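Local coordinates for peroxiredoxin 5 (PDB 2XHF), which probably reduces hydrogen peroxide and organic hydroperoxides as a thiol-dependent antioxidant enzyme of the thioredoxin-fold superfamily, at residues A[45-50]-A[136-141]; A[83-88]-A[107-112]. One frame throughout, in Å; residues are numbered along the deposited sequence.

Contact 1. Residues A[45-50]-A[136-141]; sequences GILFSV and YAMLID
S49 lies over one face of the Y136 ring. Its CB stands 3.9 Å from the ring centroid, 20° off the normal, in a CH-pi contact. Its OG sits nearer the rim and accepts the backbone N of Y136 at 2.9 Å. Y136 CG lies between its own backbone N and carbonyl carbon (chi1 57°), which brings the ring face against S49. S49 N in turn donates to Y136 O. A water bridges S49 O and Y136 O, donating to both. Further along, L47 and M138 form a hydrogen-bonded pair, L47 N reaching M138 O at 3.0 Å. Their side chains run side by side, with L47 CD2 4.0 Å from M138 CE. On the other face F48 CB meets A137 CB, and I46 CG1 meets L139 CD2 at 3.9 Å. F114 and L118 of helix 113-118 pack on Y136. An alanine in place of Y136 is likely to leave S49 CB without its aromatic cover and open a gap beside both. R134 O also binds S49 OG, F48 stacks on Y65, and C159 of helix 156-165 packs on I46 and L139. This is an antiparallel strand pair at the heart of the mixed sheet of a thioredoxin fold.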
ATOM      1  N   GLY A  45      18.871 -16.856  -9.170  1.00 14.20           N
ATOM      2  CA  GLY A  45      17.690 -16.641  -8.376  1.00 13.54           C
ATOM      3  C   GLY A  45      16.467 -16.469  -9.229  1.00 14.11           C
ATOM      4  O   GLY A  45      16.506 -16.599 -10.462  1.00 14.93           O
ATOM      5  N   ILE A  46      15.362 -16.201  -8.543  1.00 13.06           N
ATOM      6  CA  ILE A  46      14.053 -16.040  -9.142  1.00 12.78           C
ATOM      7  C   ILE A  46      13.545 -14.647  -8.811  1.00 12.39           C
ATOM      8  O   ILE A  46      13.671 -14.189  -7.679  1.00 12.87           O
ATOM      9  CB  ILE A  46      13.059 -17.067  -8.574  1.00 14.55           C
ATOM     10  CG1 ILE A  46      13.478 -18.484  -8.939  1.00 16.08           C
ATOM     11  CG2 ILE A  46      11.650 -16.780  -9.108  1.00 18.47           C
ATOM     12  CD1 ILE A  46      12.928 -19.545  -7.992  1.00 20.56           C
ATOM     13  N   LEU A  47      13.008 -13.966  -9.813  1.00 12.80           N
ATOM     14  CA  LEU A  47      12.332 -12.688  -9.633  1.00 12.63           C
ATOM     15  C   LEU A  47      10.934 -12.789 -10.213  1.00 13.72           C
ATOM     16  O   LEU A  47      10.772 -13.096 -11.401  1.00 15.67           O
ATOM     17  CB  LEU A  47      13.090 -11.561 -10.349  1.00 13.38           C
ATOM     18  CG  LEU A  47      12.451 -10.162 -10.233  1.00 14.02           C
ATOM     19  CD1 LEU A  47      12.448  -9.653  -8.777  1.00 15.66           C
ATOM     20  CD2 LEU A  47      13.172  -9.159 -11.137  1.00 20.86           C
ATOM     21  N   PHE A  48       9.920 -12.553  -9.385  1.00 12.93           N
ATOM     22  CA  PHE A  48       8.554 -12.562  -9.882  1.00 13.52           C
ATOM     23  C   PHE A  48       7.807 -11.361  -9.342  1.00 12.23           C
ATOM     24  O   PHE A  48       8.169 -10.793  -8.298  1.00 14.78           O
ATOM     25  CB  PHE A  48       7.808 -13.876  -9.550  1.00 15.23           C
ATOM     26  CG  PHE A  48       7.451 -14.037  -8.089  1.00 15.00           C
ATOM     27  CD1 PHE A  48       8.370 -14.540  -7.189  1.00 15.18           C
ATOM     28  CD2 PHE A  48       6.189 -13.698  -7.627  1.00 15.66           C
ATOM     29  CE1 PHE A  48       8.051 -14.687  -5.860  1.00 17.99           C
ATOM     30  CE2 PHE A  48       5.869 -13.862  -6.304  1.00 15.29           C
ATOM     31  CZ  PHE A  48       6.796 -14.348  -5.421  1.00 16.03           C
ATOM     32  N   SER A  49       6.787 -10.944 -10.085  1.00 13.90           N
ATOM     33  CA  SER A  49       6.009  -9.771  -9.710  1.00 14.23           C
ATOM     34  C   SER A  49       4.594 -10.089  -9.243  1.00 13.08           C
ATOM     35  O   SER A  49       4.014 -11.116  -9.607  1.00 16.01           O
ATOM     36  CB  SER A  49       5.949  -8.814 -10.887  1.00 15.77           C
ATOM     37  OG  SER A  49       5.276  -9.447 -11.971  1.00 16.77           O
ATOM     38  N   VAL A  50       4.040  -9.164  -8.468  1.00 14.02           N
ATOM     39  CA  VAL A  50       2.612  -9.129  -8.207  1.00 14.45           C
ATOM     40  C   VAL A  50       2.097  -7.734  -8.526  1.00 15.66           C
ATOM     41  O   VAL A  50       2.862  -6.781  -8.548  1.00 14.68           O
ATOM     42  CB  VAL A  50       2.266  -9.511  -6.753  1.00 13.96           C
ATOM     43  CG1 VAL A  50       2.651 -10.949  -6.478  1.00 17.35           C
ATOM     44  CG2 VAL A  50       2.888  -8.526  -5.743  1.00 15.35           C
ATOM     45  N   TYR A 136       4.968 -11.438 -14.102  1.00 18.52           N
ATOM     46  CA  TYR A 136       5.983 -12.244 -14.763  1.00 17.73           C
ATOM     47  C   TYR A 136       6.767 -13.044 -13.726  1.00 16.83           C
ATOM     48  O   TYR A 136       6.698 -12.794 -12.521  1.00 15.32           O
ATOM     49  CB  TYR A 136       6.936 -11.376 -15.594  1.00 19.01           C
ATOM     50  CG  TYR A 136       7.614 -10.302 -14.778  1.00 17.31           C
ATOM     51  CD1 TYR A 136       8.706 -10.602 -13.988  1.00 18.50           C
ATOM     52  CD2 TYR A 136       7.143  -8.997 -14.775  1.00 18.62           C
ATOM     53  CE1 TYR A 136       9.321  -9.635 -13.219  1.00 16.58           C
ATOM     54  CE2 TYR A 136       7.753  -8.019 -13.997  1.00 17.23           C
ATOM     55  CZ  TYR A 136       8.842  -8.350 -13.233  1.00 17.69           C
ATOM     56  OH  TYR A 136       9.447  -7.387 -12.470  1.00 16.98           O
ATOM     57  N   ALA A 137       7.529 -14.014 -14.200  1.00 17.69           N
ATOM     58  CA  ALA A 137       8.488 -14.738 -13.367  1.00 15.80           C
ATOM     59  C   ALA A 137       9.717 -15.003 -14.229  1.00 16.23           C
ATOM     60  O   ALA A 137       9.594 -15.485 -15.353  1.00 21.91           O
ATOM     61  CB  ALA A 137       7.904 -16.033 -12.847  1.00 18.02           C
ATOM     62  N   MET A 138      10.895 -14.688 -13.700  1.00 17.48           N
ATOM     63  CA  MET A 138      12.124 -14.841 -14.442  1.00 15.55           C
ATOM     64  C   MET A 138      13.153 -15.562 -13.624  1.00 15.43           C
ATOM     65  O   MET A 138      13.219 -15.404 -12.402  1.00 16.83           O
ATOM     66  CB  MET A 138      12.671 -13.463 -14.815  1.00 19.77           C
ATOM     67  CG  MET A 138      11.754 -12.715 -15.788  1.00 25.71           C
ATOM     68  SD  MET A 138      12.393 -11.108 -16.285  1.00 32.73           S
ATOM     69  CE  MET A 138      13.283 -10.731 -14.804  1.00 27.96           C
ATOM     70  N   LEU A 139      13.972 -16.338 -14.320  1.00 15.32           N
ATOM     71  CA  LEU A 139      15.171 -16.899 -13.739  1.00 15.70           C
ATOM     72  C   LEU A 139      16.318 -15.945 -14.053  1.00 15.80           C
ATOM     73  O   LEU A 139      16.481 -15.504 -15.194  1.00 15.77           O
ATOM     74  CB  LEU A 139      15.459 -18.263 -14.339  1.00 16.57           C
ATOM     75  CG  LEU A 139      14.398 -19.329 -14.140  1.00 16.43           C
ATOM     76  CD1 LEU A 139      14.935 -20.668 -14.680  1.00 21.64           C
ATOM     77  CD2 LEU A 139      14.002 -19.456 -12.699  1.00 18.67           C
ATOM     78  N   ILE A 140      17.116 -15.645 -13.036  1.00 16.67           N
ATOM     79  CA  ILE A 140      18.200 -14.706 -13.156  1.00 15.26           C
ATOM     80  C   ILE A 140      19.507 -15.421 -12.800  1.00 16.00           C
ATOM     81  O   ILE A 140      19.548 -16.284 -11.945  1.00 16.64           O
ATOM     82  CB  ILE A 140      18.009 -13.548 -12.169  1.00 16.09           C
ATOM     83  CG1 ILE A 140      16.600 -12.929 -12.246  1.00 24.96           C
ATOM     84  CG2 ILE A 140      19.100 -12.492 -12.352  1.00 16.71           C
ATOM     85  CD1 ILE A 140      16.274 -12.298 -13.532  1.00 26.43           C
ATOM     86  N   ASP A 141      20.585 -15.050 -13.474  1.00 16.11           N
ATOM     87  CA  ASP A 141      21.925 -15.551 -13.172  1.00 19.26           C
ATOM     88  C   ASP A 141      22.885 -14.369 -13.272  1.00 15.50           C
ATOM     89  O   ASP A 141      23.113 -13.853 -14.359  1.00 17.80           O
ATOM     90  CB  ASP A 141      22.291 -16.658 -14.167  1.00 18.93           C
ATOM     91  CG  ASP A 141      23.645 -17.303 -13.888  1.00 25.40           C
ATOM     92  OD1 ASP A 141      24.502 -16.685 -13.232  1.00 28.43           O
ATOM     93  OD2 ASP A 141      23.823 -18.466 -14.328  1.00 29.89           O
TER
HETATM   94  O   HOH W   1       4.272 -13.378 -11.149  1.00 19.03           O

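Contact 2. Residues A[83-88]-A[107-112]; sequences IAVNDP and LADMHG
A84 and A108 lie on neighbouring parallel strands, and the backbone of A84 ties them together twice. A84 N donates to L107 O at 3.1 Å, nearly in line with the C=O. A84 O accepts D109 N at 2.8 Å, and this donor is tilted 31° from the carbonyl plane. Weaker CA-H...O contacts extend the zipper past the strand ends. V85 CA points its hydrogen at D109 O, and M110 CA approaches N86 O at 3.3 Å. N86 O is buried and has no hydrogen-bond partner; the methyl of A108 also presses on it.

Side-chain packing falls into two groups. On one side, I83 CG1 touches D109 CB at 3.9 Å and packs on L107 CB. V85 lies alongside D109, its CG1 3.5 Å from the carbonyl O of D109. On the other side, P88 CB rests on A108 CB. With M110 CG anti to its N (chi1 178°), SD meets P88 CD at 3.6 Å and D87 CB slightly farther off.

Two carboxylates also serve helix starts. D87 N-caps helix 88-98 by accepting V90 N at OD2, while its OD1 forms a salt bridge with R132 of the second subunit. D109 OD1 accepts F114 N and OD2 bonds T115, at the start of helix 113-118. A type I turn, D109 to G112, leads into that helix. The contact closes the beta-alpha-beta unit of strand 79-84, helix 88-98 and strand 105-108, with M91 of the helix packed on A84 and A108. Strand 79-84 also pairs with strand 44-49 (I83 with F48 and V50), and Y26 of strand 24-26 packs on P88 and M110.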
ATOM      1  N   ILE A  83       8.526  -8.653  -6.447  1.00 12.58           N
ATOM      2  CA  ILE A  83       8.576  -7.220  -6.659  1.00 12.15           C
ATOM      3  C   ILE A  83       7.175  -6.687  -6.978  1.00 11.96           C
ATOM      4  O   ILE A  83       6.413  -7.308  -7.722  1.00 12.68           O
ATOM      5  CB  ILE A  83       9.600  -6.851  -7.761  1.00 13.64           C
ATOM      6  CG1 ILE A  83       9.835  -5.358  -7.833  1.00 14.90           C
ATOM      7  CG2 ILE A  83       9.233  -7.416  -9.122  1.00 14.51           C
ATOM      8  CD1 ILE A  83      11.213  -5.002  -8.466  1.00 16.88           C
ATOM      9  N   ALA A  84       6.859  -5.533  -6.406  1.00 12.38           N
ATOM     10  CA  ALA A  84       5.593  -4.868  -6.664  1.00 12.71           C
ATOM     11  C   ALA A  84       5.769  -3.371  -6.602  1.00 12.83           C
ATOM     12  O   ALA A  84       6.643  -2.868  -5.898  1.00 11.88           O
ATOM     13  CB  ALA A  84       4.585  -5.285  -5.626  1.00 17.23           C
ATOM     14  N   VAL A  85       4.885  -2.651  -7.287  1.00 12.88           N
ATOM     15  CA  VAL A  85       4.861  -1.209  -7.221  1.00 15.13           C
ATOM     16  C   VAL A  85       4.012  -0.862  -5.990  1.00 12.63           C
ATOM     17  O   VAL A  85       2.767  -0.779  -6.049  1.00 14.45           O
ATOM     18  CB  VAL A  85       4.331  -0.598  -8.533  1.00 15.37           C
ATOM     19  CG1 VAL A  85       4.301   0.916  -8.445  1.00 15.74           C
ATOM     20  CG2 VAL A  85       5.172  -1.053  -9.729  1.00 14.49           C
ATOM     21  N   ASN A  86       4.719  -0.643  -4.884  1.00 13.07           N
ATOM     22  CA  ASN A  86       4.168  -0.304  -3.567  1.00 12.09           C
ATOM     23  C   ASN A  86       5.269   0.395  -2.803  1.00 12.84           C
ATOM     24  O   ASN A  86       6.459   0.246  -3.130  1.00 12.66           O
ATOM     25  CB  ASN A  86       3.782  -1.541  -2.764  1.00 12.94           C
ATOM     26  CG  ASN A  86       2.399  -2.068  -3.097  1.00 12.11           C
ATOM     27  OD1 ASN A  86       2.268  -3.130  -3.673  1.00 12.58           O
ATOM     28  ND2 ASN A  86       1.356  -1.326  -2.721  1.00 14.18           N
ATOM     29  N   ASP A  87       4.892   1.104  -1.752  1.00 12.17           N
ATOM     30  CA  ASP A  87       5.878   1.609  -0.811  1.00 12.33           C
ATOM     31  C   ASP A  87       6.364   0.442   0.059  1.00 10.97           C
ATOM     32  O   ASP A  87       5.660  -0.557   0.225  1.00 11.76           O
ATOM     33  CB  ASP A  87       5.328   2.791   0.013  1.00 13.44           C
ATOM     34  CG  ASP A  87       4.346   2.365   1.096  1.00 13.45           C
ATOM     35  OD1 ASP A  87       3.131   2.709   1.002  1.00 13.13           O
ATOM     36  OD2 ASP A  87       4.784   1.695   2.060  1.00 12.99           O
ATOM     37  N   PRO A  88       7.581   0.558   0.616  1.00 12.58           N
ATOM     38  CA  PRO A  88       8.140  -0.582   1.343  1.00 11.73           C
ATOM     39  C   PRO A  88       7.487  -0.891   2.676  1.00 11.04           C
ATOM     40  O   PRO A  88       7.560  -2.023   3.108  1.00 11.66           O
ATOM     41  CB  PRO A  88       9.607  -0.192   1.534  1.00 14.41           C
ATOM     42  CG  PRO A  88       9.609   1.292   1.434  1.00 14.59           C
ATOM     43  CD  PRO A  88       8.560   1.637   0.428  1.00 13.72           C
ATOM     44  N   LEU A 107      10.608  -6.818  -2.513  1.00 11.35           N
ATOM     45  CA  LEU A 107      11.176  -5.646  -3.138  1.00 11.61           C
ATOM     46  C   LEU A 107      10.074  -4.677  -3.594  1.00 12.61           C
ATOM     47  O   LEU A 107       9.184  -5.035  -4.343  1.00 14.33           O
ATOM     48  CB  LEU A 107      12.052  -6.040  -4.324  1.00 13.83           C
ATOM     49  CG  LEU A 107      13.150  -7.056  -4.033  1.00 11.96           C
ATOM     50  CD1 LEU A 107      13.919  -7.320  -5.310  1.00 14.97           C
ATOM     51  CD2 LEU A 107      14.076  -6.593  -2.915  1.00 13.79           C
ATOM     52  N   ALA A 108      10.171  -3.453  -3.110  1.00 11.49           N
ATOM     53  CA  ALA A 108       9.209  -2.406  -3.432  1.00 13.10           C
ATOM     54  C   ALA A 108       9.752  -1.519  -4.535  1.00 13.26           C
ATOM     55  O   ALA A 108      10.716  -0.782  -4.329  1.00 13.48           O
ATOM     56  CB  ALA A 108       8.899  -1.586  -2.195  1.00 13.79           C
ATOM     57  N   ASP A 109       9.185  -1.658  -5.721  1.00 13.63           N
ATOM     58  CA  ASP A 109       9.502  -0.801  -6.874  1.00 14.00           C
ATOM     59  C   ASP A 109       8.661   0.465  -6.747  1.00 14.27           C
ATOM     60  O   ASP A 109       7.717   0.719  -7.518  1.00 14.89           O
ATOM     61  CB  ASP A 109       9.143  -1.549  -8.153  1.00 15.47           C
ATOM     62  CG  ASP A 109       9.550  -0.792  -9.405  1.00 15.81           C
ATOM     63  OD1 ASP A 109      10.506   0.016  -9.331  1.00 15.92           O
ATOM     64  OD2 ASP A 109       8.921  -1.017 -10.469  1.00 16.87           O
ATOM     65  N   MET A 110       8.999   1.260  -5.746  1.00 14.42           N
ATOM     66  CA  MET A 110       8.056   2.239  -5.227  1.00 14.88           C
ATOM     67  C   MET A 110       7.650   3.302  -6.240  1.00 18.12           C
ATOM     68  O   MET A 110       6.509   3.768  -6.222  1.00 17.07           O
ATOM     69  CB  MET A 110       8.654   2.900  -3.984  1.00 20.30           C
ATOM     70  CG  MET A 110       7.775   3.964  -3.397  1.00 25.45           C
ATOM     71  SD  MET A 110       8.375   4.474  -1.798  1.00 22.53           S
ATOM     72  CE  MET A 110       9.948   5.097  -2.163  1.00 27.99           C
ATOM     73  N   HIS A 111       8.590   3.715  -7.083  1.00 16.21           N
ATOM     74  CA  HIS A 111       8.321   4.734  -8.093  1.00 18.76           C
ATOM     75  C   HIS A 111       7.906   4.109  -9.419  1.00 16.90           C
ATOM     76  O   HIS A 111       7.669   4.824 -10.391  1.00 21.65           O
ATOM     77  CB  HIS A 111       9.577   5.586  -8.333  1.00 17.77           C
ATOM     78  CG  HIS A 111      10.140   6.193  -7.092  1.00 19.43           C
ATOM     79  ND1 HIS A 111       9.512   7.210  -6.404  1.00 23.34           N
ATOM     80  CD2 HIS A 111      11.252   5.891  -6.387  1.00 21.01           C
ATOM     81  CE1 HIS A 111      10.236   7.536  -5.350  1.00 25.48           C
ATOM     82  NE2 HIS A 111      11.295   6.747  -5.313  1.00 24.01           N
ATOM     83  N   GLY A 112       7.844   2.778  -9.464  1.00 16.23           N
ATOM     84  CA  GLY A 112       7.564   2.054 -10.686  1.00 16.65           C
ATOM     85  C   GLY A 112       8.703   2.119 -11.696  1.00 17.80           C
ATOM     86  O   GLY A 112       8.523   1.782 -12.870  1.00 18.53           O
TER

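Both contacts are buried and belong to one mixed sheet. The centre of contact 1 is about 5 Å, and that of contact 2 about 10 Å, from the centre of the chain. Contact 2 lies at the sheet's outermost strand 105-108 within this chain. They meet where strands 44-49 and 79-84 are neighbours: F48 O is 2.9 Å from I83 N, a probable hydrogen bond, and Y136 OH packs on I83 CG2. Contact 1 is antiparallel and zipped along nearly its whole length, with largely apolar side chains. Contact 2 is parallel and short, and soon gives way to turns and helix caps. Only contact 2 touches the second subunit. F114 of helix 113-118 packs against both.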